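Local coordinates for ERPP protein (Borrelia burgdorferi, PDB 4BOB), which is an outer surface lipoprotein of the Lyme disease spirochaete that binds the complement regulator factor H, probably shielding the bacterium from complement, at residues E31-V37 / V158-K164. Residues are numbered along the deposited sequence; the frame is centred on the assembly and turned at random.
Sequences EFSKFTV and VLKKNLK
The backbone O of K164, the last residue of the chain, accepts two weak hydrogen bonds from E31 and F32. E31 N lies 3.1 Å from K164 O and F32 N 3.2 Å from it. K164 O also sits at the edge of the F32 ring, near its plane. N162 is a second polar point. Its ND2 gives a nearly straight bond to V158 O (2.9 Å, 166°), and V158 O lies close to the plane of the N162 amide. The helical bond from N162 N reaches V158 O too, from the opposite face of the carbonyl, so one acceptor serves two donors of one residue. The ND2 bond holds the amide, which lies 16° from parallel to the F35 ring. N162 CB stands over the centre of that ring in a CH-pi contact, 3.3 Å from the centroid. Helix residues 158-162 run nearly antiparallel (169°) to residues 34-37, the start of the first strand of the eight-stranded antiparallel sheet. The backbones of S33, F35 and V37 bond to K58, V56 and L54 of strand 48-58. Past the helix comes an inverse gamma turn centred on L163, closed by a weak bond from K164 N to N162 O. The L163 methyls divide: CD1 packs on F32 CE2, CD2 on the edge of F35. L163 also touches F87 of helix 84-93. At the other end, V158 CG1 meets V37 CG2 at 3.8 Å.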
ATOM      1  N   GLU A  31      17.913   3.857   5.751  1.00 35.52           N
ATOM      2  CA  GLU A  31      18.180   3.534   7.157  1.00 33.63           C
ATOM      3  C   GLU A  31      17.368   2.351   7.692  1.00 26.03           C
ATOM      4  O   GLU A  31      17.890   1.515   8.420  1.00 21.23           O
ATOM      5  CB  GLU A  31      17.916   4.761   8.043  1.00 37.38           C
ATOM      6  CG  GLU A  31      18.755   5.979   7.701  1.00 40.90           C
ATOM      7  CD  GLU A  31      20.222   5.773   8.018  1.00 42.00           C
ATOM      8  OE1 GLU A  31      20.859   4.870   7.428  1.00 44.55           O
ATOM      9  OE2 GLU A  31      20.740   6.513   8.874  1.00 49.88           O
ATOM     10  N   PHE A  32      16.093   2.292   7.325  1.00 22.13           N
ATOM     11  CA  PHE A  32      15.130   1.514   8.075  1.00 21.45           C
ATOM     12  C   PHE A  32      15.095   0.046   7.671  1.00 19.13           C
ATOM     13  O   PHE A  32      15.412  -0.320   6.548  1.00 17.83           O
ATOM     14  CB  PHE A  32      13.731   2.164   7.998  1.00 23.40           C
ATOM     15  CG  PHE A  32      12.949   1.834   6.745  1.00 25.10           C
ATOM     16  CD1 PHE A  32      12.291   0.617   6.609  1.00 24.44           C
ATOM     17  CD2 PHE A  32      12.824   2.768   5.730  1.00 25.99           C
ATOM     18  CE1 PHE A  32      11.555   0.325   5.469  1.00 24.85           C
ATOM     19  CE2 PHE A  32      12.092   2.488   4.587  1.00 25.36           C
ATOM     20  CZ  PHE A  32      11.457   1.261   4.453  1.00 24.08           C
ATOM     21  N   SER A  33      14.679  -0.780   8.619  1.00 17.33           N
ATOM     22  CA  SER A  33      14.581  -2.215   8.435  1.00 17.01           C
ATOM     23  C   SER A  33      13.107  -2.612   8.264  1.00 16.47           C
ATOM     24  O   SER A  33      12.685  -3.126   7.230  1.00 13.57           O
ATOM     25  CB  SER A  33      15.179  -2.899   9.669  1.00 17.28           C
ATOM     26  OG  SER A  33      15.625  -4.197   9.372  1.00 19.61           O
ATOM     27  N   LYS A  34      12.322  -2.327   9.290  1.00 17.30           N
ATOM     28  CA  LYS A  34      10.965  -2.803   9.363  1.00 16.88           C
ATOM     29  C   LYS A  34      10.127  -1.886  10.216  1.00 14.96           C
ATOM     30  O   LYS A  34      10.566  -1.424  11.260  1.00 12.81           O
ATOM     31  CB  LYS A  34      10.931  -4.200   9.979  1.00 18.34           C
ATOM     32  CG  LYS A  34       9.527  -4.662  10.387  1.00 18.66           C
ATOM     33  CD  LYS A  34       9.505  -6.129  10.791  1.00 18.09           C
ATOM     34  CE  LYS A  34      10.030  -6.335  12.198  1.00 17.72           C
ATOM     35  NZ  LYS A  34      10.034  -7.795  12.505  1.00 17.84           N
ATOM     36  N   PHE A  35       8.899  -1.659   9.774  1.00 15.64           N
ATOM     37  CA  PHE A  35       7.931  -0.960  10.591  1.00 14.48           C
ATOM     38  C   PHE A  35       6.489  -1.242  10.136  1.00 14.96           C
ATOM     39  O   PHE A  35       6.241  -1.896   9.113  1.00 14.51           O
ATOM     40  CB  PHE A  35       8.253   0.534  10.614  1.00 13.67           C
ATOM     41  CG  PHE A  35       7.962   1.240   9.328  1.00 13.01           C
ATOM     42  CD1 PHE A  35       8.874   1.224   8.291  1.00 12.38           C
ATOM     43  CD2 PHE A  35       6.770   1.923   9.159  1.00 13.27           C
ATOM     44  CE1 PHE A  35       8.602   1.872   7.104  1.00 12.33           C
ATOM     45  CE2 PHE A  35       6.496   2.586   7.987  1.00 13.52           C
ATOM     46  CZ  PHE A  35       7.418   2.568   6.957  1.00 13.31           C
ATOM     47  N   THR A  36       5.548  -0.762  10.933  1.00 15.08           N
ATOM     48  CA  THR A  36       4.140  -1.025  10.716  1.00 15.15           C
ATOM     49  C   THR A  36       3.449   0.310  10.674  1.00 14.92           C
ATOM     50  O   THR A  36       3.948   1.300  11.235  1.00 12.76           O
ATOM     51  CB  THR A  36       3.543  -1.898  11.838  1.00 16.11           C
ATOM     52  OG1 THR A  36       4.479  -2.919  12.191  1.00 20.77           O
ATOM     53  CG2 THR A  36       2.302  -2.591  11.375  1.00 15.55           C
ATOM     54  N   VAL A  37       2.321   0.330   9.970  1.00 15.87           N
ATOM     55  CA  VAL A  37       1.472   1.523   9.863  1.00 15.61           C
ATOM     56  C   VAL A  37       0.032   1.070   9.551  1.00 14.84           C
ATOM     57  O   VAL A  37      -0.181   0.077   8.854  1.00 14.56           O
ATOM     58  CB  VAL A  37       2.037   2.549   8.823  1.00 14.54           C
ATOM     59  CG1 VAL A  37       2.493   1.857   7.538  1.00 13.94           C
ATOM     60  CG2 VAL A  37       1.033   3.663   8.535  1.00 14.63           C
ATOM     61  N   VAL A 158       2.821   9.050   9.692  1.00 14.23           N
ATOM     62  CA  VAL A 158       3.542   7.831  10.046  1.00 14.42           C
ATOM     63  C   VAL A 158       4.483   7.395   8.896  1.00 14.87           C
ATOM     64  O   VAL A 158       5.632   7.058   9.152  1.00 15.42           O
ATOM     65  CB  VAL A 158       2.600   6.689  10.480  1.00 14.30           C
ATOM     66  CG1 VAL A 158       3.422   5.474  10.888  1.00 14.79           C
ATOM     67  CG2 VAL A 158       1.706   7.129  11.635  1.00 13.85           C
ATOM     68  N   LEU A 159       4.013   7.438   7.642  1.00 14.19           N
ATOM     69  CA  LEU A 159       4.857   7.103   6.477  1.00 13.80           C
ATOM     70  C   LEU A 159       6.094   8.002   6.336  1.00 14.75           C
ATOM     71  O   LEU A 159       7.117   7.592   5.817  1.00 11.04           O
ATOM     72  CB  LEU A 159       4.052   7.166   5.178  1.00 14.17           C
ATOM     73  CG  LEU A 159       3.105   6.019   4.786  1.00 14.24           C
ATOM     74  CD1 LEU A 159       2.323   6.368   3.527  1.00 13.80           C
ATOM     75  CD2 LEU A 159       3.830   4.710   4.560  1.00 14.35           C
ATOM     76  N   LYS A 160       5.991   9.238   6.790  1.00 16.98           N
ATOM     77  CA  LYS A 160       7.106  10.174   6.706  1.00 19.12           C
ATOM     78  C   LYS A 160       8.134   9.941   7.824  1.00 20.31           C
ATOM     79  O   LYS A 160       9.338   9.879   7.543  1.00 19.84           O
ATOM     80  CB  LYS A 160       6.588  11.619   6.698  1.00 19.97           C
ATOM     81  CG  LYS A 160       6.005  12.027   5.351  1.00 19.88           C
ATOM     82  CD  LYS A 160       5.227  13.343   5.405  1.00 23.02           C
ATOM     83  CE  LYS A 160       6.139  14.554   5.550  1.00 25.95           C
ATOM     84  NZ  LYS A 160       5.335  15.817   5.594  1.00 29.13           N
ATOM     85  N   LYS A 161       7.653   9.807   9.065  1.00 21.64           N
ATOM     86  CA  LYS A 161       8.494   9.429  10.221  1.00 25.27           C
ATOM     87  C   LYS A 161       9.412   8.234   9.947  1.00 26.69           C
ATOM     88  O   LYS A 161      10.593   8.258  10.294  1.00 32.38           O
ATOM     89  CB  LYS A 161       7.635   9.110  11.458  1.00 29.91           C
ATOM     90  CG  LYS A 161       7.461  10.287  12.406  1.00 36.75           C
ATOM     91  CD  LYS A 161       6.560   9.970  13.604  1.00 47.08           C
ATOM     92  CE  LYS A 161       6.276  11.228  14.443  1.00 49.52           C
ATOM     93  NZ  LYS A 161       5.029  11.187  15.276  1.00 48.09           N
ATOM     94  N   ASN A 162       8.869   7.196   9.314  1.00 24.54           N
ATOM     95  CA  ASN A 162       9.559   5.919   9.197  1.00 21.18           C
ATOM     96  C   ASN A 162      10.279   5.708   7.881  1.00 19.84           C
ATOM     97  O   ASN A 162      11.298   5.037   7.878  1.00 19.72           O
ATOM     98  CB  ASN A 162       8.572   4.770   9.408  1.00 20.94           C
ATOM     99  CG  ASN A 162       8.055   4.683  10.846  1.00 20.64           C
ATOM    100  OD1 ASN A 162       8.542   3.875  11.637  1.00 21.61           O
ATOM    101  ND2 ASN A 162       7.050   5.491  11.179  1.00 20.23           N
ATOM    102  N   LEU A 163       9.752   6.259   6.779  1.00 20.02           N
ATOM    103  CA  LEU A 163      10.287   6.008   5.407  1.00 21.86           C
ATOM    104  C   LEU A 163      11.535   6.837   5.064  1.00 22.23           C
ATOM    105  O   LEU A 163      11.447   7.884   4.410  1.00 18.53           O
ATOM    106  CB  LEU A 163       9.223   6.277   4.318  1.00 21.99           C
ATOM    107  CG  LEU A 163       8.524   5.185   3.488  1.00 22.96           C
ATOM    108  CD1 LEU A 163       9.326   3.894   3.444  1.00 24.58           C
ATOM    109  CD2 LEU A 163       7.106   4.911   3.957  1.00 22.34           C
ATOM    110  N   LYS A 164      12.695   6.365   5.511  1.00 23.08           N
ATOM    111  CA  LYS A 164      13.970   7.011   5.213  1.00 24.60           C
ATOM    112  C   LYS A 164      15.099   5.979   5.267  1.00 21.40           C
ATOM    113  O   LYS A 164      15.179   5.180   6.199  1.00 16.58           O
ATOM    114  CB  LYS A 164      14.299   8.180   6.183  1.00 28.46           C
ATOM    115  CG  LYS A 164      13.178   8.818   7.028  1.00 28.08           C
ATOM    116  CD  LYS A 164      13.191   8.349   8.481  1.00 28.00           C
ATOM    117  CE  LYS A 164      14.536   8.572   9.164  1.00 29.70           C
ATOM    118  NZ  LYS A 164      14.483   8.549  10.664  1.00 29.01           N
TER